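Local coordinates for protein putative citrate lyase (Ralstonia eutropha, PDB 3QQW) that probably acts as a magnesium-dependent lyase of the citrate lyase family, perhaps cleaving (S)-citramalyl-CoA, at residues C[39-42]-C[48-51]; C[96-101]-C[126-131]; C[197-202]-C[240-245]. All blocks are in the same frame, centred on the assembly; numbering follows the deposited sequence. Where two conformers were deposited one is given.

Contact 1: C[39-42]-C[48-51]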
loop_
_atom_site.group_PDB
_atom_site.type_symbol
_atom_site.label_atom_id
_atom_site.label_comp_id
_atom_site.label_asym_id
_atom_site.label_seq_id
_atom_site.Cartn_x
_atom_site.Cartn_y
_atom_site.Cartn_z
HETATM N N MSE C 39 28.894 13.814 22.044
HETATM C CA MSE C 39 28.322 14.474 23.230
HETATM C C MSE C 39 28.826 15.878 23.316
HETATM O O MSE C 39 28.034 16.769 23.593
HETATM C CB MSE C 39 28.636 13.717 24.510
HETATM C CG MSE C 39 27.775 12.486 24.691
HETATM SE SE MSE C 39 28.464 11.441 26.166
HETATM C CE MSE C 39 27.072 9.989 26.143
ATOM N N ASP C 40 30.123 16.092 23.033
ATOM C CA ASP C 40 30.756 17.434 23.003
ATOM C C ASP C 40 30.198 18.291 21.867
ATOM O O ASP C 40 30.101 19.497 22.014
ATOM C CB ASP C 40 32.285 17.336 22.838
ATOM C CG ASP C 40 33.016 16.658 23.971
ATOM O OD1 ASP C 40 32.380 16.413 25.042
ATOM O OD2 ASP C 40 34.217 16.360 23.801
ATOM N N LEU C 41 29.841 17.658 20.730
ATOM C CA LEU C 41 29.296 18.347 19.578
ATOM C C LEU C 41 27.862 18.812 19.889
ATOM O O LEU C 41 27.459 19.863 19.384
ATOM C CB LEU C 41 29.371 17.427 18.360
ATOM C CG LEU C 41 29.146 18.057 16.993
ATOM C CD1 LEU C 41 30.224 19.078 16.664
ATOM C CD2 LEU C 41 29.008 16.983 15.923
ATOM N N GLN C 42 27.120 18.074 20.798
ATOM C CA GLN C 42 25.792 18.481 21.273
ATOM C C GLN C 42 25.920 19.753 22.114
ATOM O O GLN C 42 25.014 20.583 22.128
ATOM C CB GLN C 42 25.131 17.384 22.100
ATOM C CG GLN C 42 24.603 16.215 21.287
ATOM C CD GLN C 42 23.944 15.147 22.138
ATOM O OE1 GLN C 42 24.517 14.607 23.106
ATOM N NE2 GLN C 42 22.769 14.724 21.700
ATOM N N VAL C 48 20.349 19.737 19.001
ATOM C CA VAL C 48 19.675 19.718 17.674
ATOM C C VAL C 48 19.734 18.304 17.102
ATOM O O VAL C 48 19.050 17.992 16.134
ATOM C CB VAL C 48 20.215 20.775 16.661
ATOM C CG1 VAL C 48 19.983 22.186 17.176
ATOM C CG2 VAL C 48 21.682 20.540 16.302
ATOM N N PHE C 49 20.545 17.447 17.719
ATOM C CA PHE C 49 20.668 16.050 17.343
ATOM C C PHE C 49 20.820 15.182 18.594
ATOM O O PHE C 49 21.384 15.628 19.609
ATOM C CB PHE C 49 21.841 15.819 16.372
ATOM C CG PHE C 49 23.217 15.970 16.985
ATOM C CD1 PHE C 49 23.796 17.229 17.147
ATOM C CD2 PHE C 49 23.956 14.851 17.351
ATOM C CE1 PHE C 49 25.078 17.359 17.682
ATOM C CE2 PHE C 49 25.234 14.988 17.904
ATOM C CZ PHE C 49 25.790 16.238 18.051
ATOM N N ASP C 50 20.294 13.951 18.511
ATOM C CA ASP C 50 20.445 12.948 19.538
ATOM C C ASP C 50 21.667 12.087 19.218
ATOM O O ASP C 50 22.089 12.022 18.076
ATOM C CB ASP C 50 19.191 12.081 19.639
ATOM C CG ASP C 50 17.987 12.757 20.246
ATOM O OD1 ASP C 50 18.174 13.744 21.016
ATOM O OD2 ASP C 50 16.864 12.266 20.018
ATOM N N VAL C 51 22.235 11.424 20.226
ATOM C CA VAL C 51 23.374 10.537 20.012
ATOM C C VAL C 51 22.932 9.118 20.319
ATOM O O VAL C 51 22.399 8.857 21.390
ATOM C CB VAL C 51 24.590 10.965 20.860
ATOM C CG1 VAL C 51 25.737 9.973 20.728
ATOM C CG2 VAL C 51 25.051 12.359 20.477
#
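Gln-42 packs most tightly here, meeting both Phe-49 and Val-51. Its CG lies over one face of the Phe-49 ring, 3.4 Å from CZ and displaced toward the rim, a CH-pi contact. Beyond CG the chain runs extended, so the amide passes the ring and NE2 donates to Phe-49 O at 2.7 Å. This bond is nearly straight (167°) and lies in the amide plane. The same NE2 also donates to Arg-84 O, so the polar end of this buried glutamine is held by the carbonyl of Phe-49, at the start of its strand, and that of Arg-84, just before strand 85-88. Val-51 CG2 presses on the amide carbon, 3.4 Å from Gln-42 CD. These residues belong to a beta-alpha-beta unit of the TIM barrel, in which helix 32-45 links strand 25-29 to strand 49-54. A first torsion of 71° in Phe-49 aims its ring at the helix, with one face under Gln-42. The looser part is at the end of the ring, where Leu-41, partly exposed, brings CB to 3.8 Å from Phe-49 CZ. Leu-41 CG and CD2 also lie near Phe-49 CZ, and the leucine side chain touches Ile-260 and Pro-257 as well.

Contact 2: C[96-101]-C[126-131]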
loop_
_atom_site.group_PDB
_atom_site.type_symbol
_atom_site.label_atom_id
_atom_site.label_comp_id
_atom_site.label_asym_id
_atom_site.label_seq_id
_atom_site.Cartn_x
_atom_site.Cartn_y
_atom_site.Cartn_z
ATOM N N ALA C 96 22.887 -11.383 23.412
ATOM C CA ALA C 96 23.310 -10.321 24.323
ATOM C C ALA C 96 22.272 -9.193 24.510
ATOM O O ALA C 96 22.534 -8.302 25.314
ATOM C CB ALA C 96 24.631 -9.728 23.837
ATOM N N TRP C 97 21.114 -9.236 23.840
ATOM C CA TRP C 97 20.178 -8.103 23.915
ATOM C C TRP C 97 19.674 -7.810 25.341
ATOM O O TRP C 97 19.638 -6.643 25.714
ATOM C CB TRP C 97 18.998 -8.205 22.899
ATOM C CG TRP C 97 17.846 -9.101 23.263
ATOM C CD1 TRP C 97 17.591 -10.342 22.757
ATOM C CD2 TRP C 97 16.702 -8.755 24.070
ATOM N NE1 TRP C 97 16.391 -10.809 23.233
ATOM C CE2 TRP C 97 15.827 -9.865 24.049
ATOM C CE3 TRP C 97 16.351 -7.627 24.844
ATOM C CZ2 TRP C 97 14.622 -9.892 24.777
ATOM C CZ3 TRP C 97 15.170 -7.668 25.588
ATOM C CH2 TRP C 97 14.320 -8.787 25.548
ATOM N N ARG C 98 19.326 -8.840 26.132
ATOM C CA ARG C 98 18.844 -8.664 27.514
ATOM C C ARG C 98 19.948 -8.109 28.403
ATOM O O ARG C 98 19.701 -7.195 29.190
ATOM C CB ARG C 98 18.331 -9.996 28.088
ATOM C CG ARG C 98 16.988 -10.386 27.534
ATOM C CD ARG C 98 16.535 -11.688 28.140
ATOM N NE ARG C 98 15.086 -11.805 28.072
ATOM C CZ ARG C 98 14.433 -12.482 27.134
ATOM N NH1 ARG C 98 15.103 -13.124 26.182
ATOM N NH2 ARG C 98 13.104 -12.526 27.142
ATOM N N GLN C 99 21.178 -8.633 28.230
ATOM C CA GLN C 99 22.381 -8.189 28.933
ATOM C C GLN C 99 22.659 -6.712 28.616
ATOM O O GLN C 99 22.965 -5.960 29.536
ATOM C CB GLN C 99 23.573 -9.078 28.562
ATOM C CG GLN C 99 24.856 -8.743 29.316
ATOM C CD GLN C 99 25.974 -9.652 28.901
ATOM O OE1 GLN C 99 26.692 -9.378 27.933
ATOM N NE2 GLN C 99 26.126 -10.763 29.612
ATOM N N ASP C 100 22.504 -6.291 27.344
ATOM C CA ASP C 100 22.660 -4.881 26.944
ATOM C C ASP C 100 21.682 -4.020 27.708
ATOM O O ASP C 100 22.056 -2.981 28.211
ATOM C CB ASP C 100 22.415 -4.674 25.436
ATOM C CG ASP C 100 23.381 -5.310 24.452
ATOM O OD1 ASP C 100 24.543 -5.589 24.845
ATOM O OD2 ASP C 100 22.993 -5.485 23.274
ATOM N N VAL C 101 20.423 -4.471 27.811
ATOM C CA VAL C 101 19.342 -3.764 28.516
ATOM C C VAL C 101 19.698 -3.693 30.002
ATOM O O VAL C 101 19.718 -2.590 30.555
ATOM C CB VAL C 101 17.954 -4.405 28.254
ATOM C CG1 VAL C 101 16.892 -3.811 29.172
ATOM C CG2 VAL C 101 17.549 -4.236 26.790
ATOM N N VAL C 126 9.227 -7.434 19.311
ATOM C CA VAL C 126 9.242 -6.029 19.729
ATOM C C VAL C 126 8.574 -5.891 21.098
ATOM O O VAL C 126 9.163 -5.321 22.029
ATOM C CB VAL C 126 8.603 -5.094 18.678
ATOM C CG1 VAL C 126 8.762 -3.645 19.091
ATOM C CG2 VAL C 126 9.224 -5.306 17.302
ATOM N N ALA C 127 7.371 -6.456 21.219
ATOM C CA ALA C 127 6.578 -6.458 22.447
ATOM C C ALA C 127 7.374 -7.066 23.603
ATOM O O ALA C 127 7.369 -6.495 24.686
ATOM C CB ALA C 127 5.277 -7.226 22.221
ATOM N N GLU C 128 8.110 -8.167 23.352
ATOM C CA GLU C 128 8.932 -8.880 24.346
ATOM C C GLU C 128 10.074 -8.005 24.854
ATOM O O GLU C 128 10.322 -7.957 26.060
ATOM C CB GLU C 128 9.491 -10.180 23.731
ATOM C CG GLU C 128 10.316 -11.080 24.654
ATOM C CD GLU C 128 11.182 -12.124 23.965
ATOM O OE1 GLU C 128 11.476 -11.971 22.755
ATOM O OE2 GLU C 128 11.594 -13.085 24.652
ATOM N N VAL C 129 10.742 -7.295 23.933
ATOM C CA VAL C 129 11.876 -6.428 24.216
ATOM C C VAL C 129 11.382 -5.222 25.026
ATOM O O VAL C 129 12.023 -4.861 26.009
ATOM C CB VAL C 129 12.617 -6.017 22.900
ATOM C CG1 VAL C 129 13.736 -5.035 23.184
ATOM C CG2 VAL C 129 13.164 -7.239 22.163
ATOM N N ILE C 130 10.234 -4.633 24.632
ATOM C CA ILE C 130 9.655 -3.460 25.308
ATOM C C ILE C 130 9.262 -3.808 26.759
ATOM O O ILE C 130 9.559 -3.036 27.693
ATOM C CB ILE C 130 8.465 -2.882 24.501
ATOM C CG1 ILE C 130 8.972 -2.151 23.273
ATOM C CG2 ILE C 130 7.571 -1.975 25.366
ATOM C CD1 ILE C 130 7.879 -1.949 22.270
ATOM N N ARG C 131 8.625 -4.980 26.928
ATOM C CA ARG C 131 8.204 -5.518 28.213
ATOM C C ARG C 131 9.443 -5.721 29.114
ATOM O O ARG C 131 9.402 -5.411 30.302
ATOM C CB ARG C 131 7.450 -6.837 27.956
ATOM C CG ARG C 131 6.813 -7.522 29.155
ATOM C CD ARG C 131 5.821 -8.582 28.679
ATOM N NE ARG C 131 6.459 -9.764 28.073
ATOM C CZ ARG C 131 6.321 -10.145 26.803
ATOM N NH1 ARG C 131 5.554 -9.455 25.972
ATOM N NH2 ARG C 131 6.945 -11.223 26.360
#
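In the helical layer that surrounds the TIM barrel, helix 97-107 and helix 123-139 follow successive strands, and Trp-97 and Val-129 fill the gap between them. The two segments run 31° from parallel with their axes 11.4 Å apart, a wide spacing that suits a large aromatic side chain in the first turn of helix 97-107. Trp-97 points at its neighbour and lays the six-membered ring against Val-129. CG2 sits over the ring face, 3.9 Å from the centroid and only 8° off the normal, as a CH-pi contact, while CG1 reaches CZ3 at 3.8 Å. The end of the indole comes still nearer to the helix backbone, with CH2 3.6 Å from Val-129 CA. A beta-branched valine suits the place because both methyls can meet one flat surface.

The opposite face of the indole is covered from its own helix. Arg-98 CG lies over it, and the extended arginine chain carries the guanidinium along the indole until Trp-97 CZ2 is 3.5 Å above the centre of that group. From there Arg-98 NH2 crosses to Glu-128 OE2 at 3.0 Å, a salt bridge with a single hydrogen bond. The carboxylate oxygen is met from well above its plane, and the two planar groups stand 75° apart. Tyr-132, one turn further along the second helix, adds a cation-pi contact to Arg-98, and its ring meets that of Trp-97 almost perpendicularly.

The buried Trp-97 and Val-129 thus form an apolar pair beneath a more exposed ion pair. The indole and Tyr-132 hold the guanidinium where its single bond to Glu-128 can form, although nearby solvent is likely to weaken that charge interaction.

Contact 3: C[197-202]-C[240-245]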
loop_
_atom_site.group_PDB
_atom_site.type_symbol
_atom_site.label_atom_id
_atom_site.label_comp_id
_atom_site.label_asym_id
_atom_site.label_seq_id
_atom_site.Cartn_x
_atom_site.Cartn_y
_atom_site.Cartn_z
ATOM N N GLY C 197 17.035 5.893 -6.369
ATOM C CA GLY C 197 16.375 4.588 -6.275
ATOM C C GLY C 197 15.696 4.256 -4.959
ATOM O O GLY C 197 14.630 3.631 -4.947
ATOM N N GLN C 198 16.292 4.669 -3.841
ATOM C CA GLN C 198 15.749 4.409 -2.501
ATOM C C GLN C 198 14.458 5.194 -2.242
ATOM O O GLN C 198 13.748 4.906 -1.266
ATOM C CB GLN C 198 16.789 4.715 -1.425
ATOM C CG GLN C 198 17.343 6.142 -1.447
ATOM C CD GLN C 198 17.647 6.592 -0.036
ATOM O OE1 GLN C 198 17.089 6.094 0.960
ATOM N NE2 GLN C 198 18.553 7.523 0.088
ATOM N N PHE C 199 14.139 6.148 -3.146
ATOM C CA PHE C 199 12.934 6.967 -3.075
ATOM C C PHE C 199 11.971 6.643 -4.212
ATOM O O PHE C 199 10.905 7.266 -4.296
ATOM C CB PHE C 199 13.321 8.449 -3.142
ATOM C CG PHE C 199 14.125 8.960 -1.970
ATOM C CD1 PHE C 199 13.574 9.000 -0.688
ATOM C CD2 PHE C 199 15.396 9.497 -2.159
ATOM C CE1 PHE C 199 14.319 9.502 0.393
ATOM C CE2 PHE C 199 16.121 10.013 -1.081
ATOM C CZ PHE C 199 15.592 10.001 0.184
ATOM N N GLU C 200 12.347 5.688 -5.098
ATOM C CA GLU C 200 11.604 5.393 -6.326
ATOM C C GLU C 200 11.306 3.906 -6.586
ATOM O O GLU C 200 10.296 3.623 -7.239
ATOM C CB GLU C 200 12.341 5.975 -7.533
ATOM C CG GLU C 200 12.271 7.498 -7.553
ATOM C CD GLU C 200 13.293 8.226 -8.403
ATOM O OE1 GLU C 200 13.950 7.582 -9.254
ATOM O OE2 GLU C 200 13.415 9.459 -8.232
ATOM N N HIS C 201 12.147 2.970 -6.105
ATOM C CA HIS C 201 11.889 1.532 -6.276
ATOM C C HIS C 201 10.563 1.205 -5.577
ATOM O O HIS C 201 10.375 1.572 -4.414
ATOM C CB HIS C 201 13.052 0.687 -5.722
ATOM C CG HIS C 201 12.935 -0.779 -6.008
ATOM N ND1 HIS C 201 12.081 -1.607 -5.279
ATOM C CD2 HIS C 201 13.565 -1.521 -6.944
ATOM C CE1 HIS C 201 12.221 -2.818 -5.800
ATOM N NE2 HIS C 201 13.100 -2.818 -6.805
ATOM N N ALA C 202 9.642 0.571 -6.308
ATOM C CA ALA C 202 8.288 0.247 -5.860
ATOM C C ALA C 202 8.241 -0.406 -4.477
ATOM O O ALA C 202 7.385 -0.032 -3.677
ATOM C CB ALA C 202 7.616 -0.649 -6.882
ATOM N N ALA C 240 17.511 14.298 2.897
ATOM C CA ALA C 240 16.685 14.761 4.016
ATOM C C ALA C 240 15.426 15.460 3.517
ATOM O O ALA C 240 14.347 15.182 4.037
ATOM C CB ALA C 240 17.484 15.683 4.915
ATOM N N CYS C 241 15.532 16.277 2.456
ATOM C CA CYS C 241 14.377 16.974 1.859
ATOM C C CYS C 241 13.406 15.992 1.172
ATOM O O CYS C 241 12.202 16.149 1.349
ATOM C CB CYS C 241 14.822 18.075 0.904
ATOM S SG CYS C 241 15.455 19.561 1.743
ATOM N N ARG C 242 13.905 14.974 0.430
ATOM C CA ARG C 242 13.028 13.991 -0.226
ATOM C C ARG C 242 12.282 13.195 0.817
ATOM O O ARG C 242 11.069 13.015 0.697
ATOM C CB ARG C 242 13.798 13.042 -1.162
ATOM C CG ARG C 242 14.316 13.724 -2.429
ATOM C CD ARG C 242 14.590 12.732 -3.547
ATOM N NE ARG C 242 13.365 12.138 -4.093
ATOM C CZ ARG C 242 13.317 11.396 -5.203
ATOM N NH1 ARG C 242 14.430 11.124 -5.881
ATOM N NH2 ARG C 242 12.159 10.907 -5.634
ATOM N N ALA C 243 12.994 12.748 1.880
ATOM C CA ALA C 243 12.382 11.965 2.953
ATOM C C ALA C 243 11.349 12.808 3.678
ATOM O O ALA C 243 10.246 12.317 3.941
ATOM C CB ALA C 243 13.445 11.471 3.920
ATOM N N ARG C 244 11.681 14.094 3.932
ATOM C CA ARG C 244 10.790 15.014 4.615
ATOM C C ARG C 244 9.555 15.395 3.774
ATOM O O ARG C 244 8.436 15.282 4.264
ATOM C CB ARG C 244 11.535 16.288 5.027
ATOM C CG ARG C 244 10.677 17.204 5.860
ATOM C CD ARG C 244 11.010 18.633 5.661
ATOM N NE ARG C 244 10.243 19.454 6.596
ATOM C CZ ARG C 244 10.504 20.729 6.854
ATOM N NH1 ARG C 244 11.504 21.348 6.237
ATOM N NH2 ARG C 244 9.763 21.399 7.724
ATOM N N ASN C 245 9.754 15.841 2.533
ATOM C CA ASN C 245 8.685 16.377 1.706
ATOM C C ASN C 245 7.941 15.399 0.795
ATOM O O ASN C 245 6.829 15.735 0.379
ATOM C CB ASN C 245 9.221 17.520 0.879
ATOM C CG ASN C 245 9.774 18.635 1.742
ATOM O OD1 ASN C 245 10.874 19.124 1.493
ATOM N ND2 ASN C 245 9.065 19.020 2.815
#
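Glu-200 OE2 is gripped by both terminal nitrogens of Arg-242, NH1 at 3.1 Å and NH2 at 3.2 Å. This end-on salt bridge places a single oxygen in the guanidinium plane. Toward NH2 the oxygen uses its anti lone pair, whereas NH1 approaches from above the carboxylate plane. The remaining nitrogen, NE, forms a salt bridge with Glu-246 one turn further along helix 233-247, so two carboxylates share this cation.

Beneath the ions lies Phe-199. Arg-242 CB stands almost over the middle of its ring, 3.7 Å from the centroid, in a CH-pi contact, and Arg-242 CD is 3.6 Å from Phe-199 CD2. A bend at chi3 (69°) then turns the guanidinium so that one face lies over Phe-199 CB, 3.6 Å from Arg-242 CZ. A long arginine suits this place: its methylenes pack on the ring while its charged end reaches the exposed Glu-200. Gln-198 CD covers the other face of the ring, and Ala-243 is small enough to let Phe-199 CE1 approach its backbone N at 3.8 Å.

The contact fastens the 3-10 segment 197-199, which leads into barrel helix 202-217, to helix 233-247. Gly-197 O accepts from both Glu-200 N and His-201 N, closing the turn, and the His-201 side chain N-caps the coming helix through Leu-203 N. Next to it, Ala-202 packs on Phe-247 of the second subunit.

With carboxylates at both its head and its NE, the Arg-242 cation should be favoured and oriented by its two negative partners, which probably also limit the rotation of the guanidinium.

Overall arrangement
The three contacts lie at separate places round one TIM barrel and do not touch. Between centres, contacts 1 and 2 are about 25 Å apart, contacts 1 and 3 about 26 Å, and contacts 2 and 3, on opposite sides of the chain's centre, about 31 Å. Two of them approach the predicted substrate site: from the side chain of Arg-88 it is about 10 Å to that of Val-51 in contact 1 and about 9 Å to that of Trp-97 in contact 2. Contact 2 also has Val-129, its side chain about 12 Å from that of Glu-153. Contact 3, beside the subunit interface, lies away from these sites and from the predicted magnesium ligands Glu-153 and Asp-179.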